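Local coordinates for heat shock protein, putative (Plasmodium falciparum, PDB 1Y6Z) that is the middle domain of a putative Hsp90-family chaperone that, as a whole protein, probably helps other proteins fold using ATP, at residues F39-E42 with S46-S49. Sequence-based numbering, arbitrary orientation.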
# COMPACT_ATOMS: atom_id res chain seq x y z
N PHE B 39 -14.69 4.26 -7.73
CA PHE B 39 -14.77 4.59 -6.32
C PHE B 39 -15.53 5.87 -6.08
O PHE B 39 -15.69 6.72 -6.96
CB PHE B 39 -13.36 4.59 -5.69
CG PHE B 39 -12.44 5.62 -6.23
CD1 PHE B 39 -12.14 6.76 -5.47
CD2 PHE B 39 -11.82 5.45 -7.47
CE1 PHE B 39 -11.26 7.72 -5.93
CE2 PHE B 39 -10.93 6.43 -7.95
CZ PHE B 39 -10.63 7.56 -7.17
N ASN B 40 -15.99 6.00 -4.84
CA ASN B 40 -16.78 7.16 -4.45
C ASN B 40 -16.23 7.61 -3.12
O ASN B 40 -15.93 6.76 -2.26
CB ASN B 40 -18.24 6.76 -4.30
CG ASN B 40 -18.85 6.25 -5.61
OD1 ASN B 40 -18.83 6.93 -6.64
ND2 ASN B 40 -19.39 5.02 -5.56
N VAL B 41 -16.01 8.91 -3.00
CA VAL B 41 -15.61 9.47 -1.72
C VAL B 41 -16.73 10.35 -1.18
O VAL B 41 -17.28 11.17 -1.90
CB VAL B 41 -14.31 10.25 -1.86
CG1 VAL B 41 -13.86 10.73 -0.50
CG2 VAL B 41 -13.24 9.35 -2.46
N GLU B 42 -17.08 10.16 0.10
CA GLU B 42 -18.23 10.84 0.73
C GLU B 42 -17.77 11.71 1.92
O GLU B 42 -17.11 11.22 2.80
CB GLU B 42 -19.25 9.79 1.20
CG GLU B 42 -19.41 8.57 0.26
CD GLU B 42 -18.36 7.45 0.45
OE1 GLU B 42 -18.56 6.35 -0.12
OE2 GLU B 42 -17.34 7.65 1.16
N SER B 46 -16.69 15.24 -1.39
CA SER B 46 -17.49 14.35 -2.19
C SER B 46 -17.16 14.32 -3.69
O SER B 46 -17.24 15.34 -4.40
CB SER B 46 -18.96 14.63 -1.96
OG SER B 46 -19.58 13.44 -1.51
N PHE B 47 -16.81 13.12 -4.17
CA PHE B 47 -16.62 12.91 -5.62
C PHE B 47 -16.75 11.41 -5.95
O PHE B 47 -16.64 10.54 -5.05
CB PHE B 47 -15.30 13.53 -6.13
CG PHE B 47 -14.04 12.80 -5.70
CD1 PHE B 47 -13.58 11.70 -6.43
CD2 PHE B 47 -13.34 13.20 -4.57
CE1 PHE B 47 -12.43 11.01 -6.03
CE2 PHE B 47 -12.18 12.50 -4.15
CZ PHE B 47 -11.72 11.43 -4.90
N ASN B 48 -17.04 11.14 -7.22
CA ASN B 48 -17.07 9.80 -7.79
C ASN B 48 -15.96 9.68 -8.81
O ASN B 48 -15.60 10.66 -9.43
CB ASN B 48 -18.38 9.60 -8.54
CG ASN B 48 -19.58 9.95 -7.73
OD1 ASN B 48 -19.99 9.19 -6.84
ND2 ASN B 48 -20.20 11.09 -8.05
N SER B 49 -15.38 8.49 -9.00
CA SER B 49 -14.38 8.38 -10.04
C SER B 49 -14.44 6.99 -10.63
O SER B 49 -14.78 6.05 -9.95
CB SER B 49 -12.97 8.70 -9.56
OG SER B 49 -12.01 8.81 -10.63
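Phe39 and Phe47 both hold CG between the backbone N and the carbonyl carbon (chi1 64° and 73°), a torsion that swings each ring over the neighbouring strand instead of straight off the sheet. The Phe39 ring thereby comes to lie over Ser49, whose CB sits above one face, 3.8 Å from the ring centroid, in a CH-pi contact. Phe47 does the same to Val41: the CG2 methyl lies over its ring face and comes within 3.5 Å of CZ. A small serine and a beta-branched valine suit these places, since each offers a compact C-H surface on which a ring can lie. The two rings then meet through their CE1 atoms, 3.5 Å apart, with planes turned 83° from one another. These four residues share the sheet face covered by helix 121-141, where Ile124 and Arg127 touch Phe47. Ser49 is buried, and its OG hydrogen-bonds to Ile100 O on strand 98-103.

The frame is an antiparallel beta hairpin at the edge of the mixed sheet of the Hsp90 middle domain, strand 35-41 being outermost within the chain and strand 47-53 lying between it and strand 98-103. Phe39 with Ser49 and Val41 with Phe47 are hydrogen-bonded pairs; the bond from Val41 N to Phe47 O is short (2.7 Å) and nearly straight. Between them, Asn40 and Asn48 form a non-hydrogen-bonded pair on the other face, their amide planes steeply turned; polar amides suit this partly exposed side, as the buried phenylalanines suit the helix-covered one. Where the turn begins, Val41 O accepts two bonds: Phe47 N reaches it at 3.0 Å, tilted from the carbonyl plane, while Ser46 OG uses a lone pair in that plane from 3.3 Å.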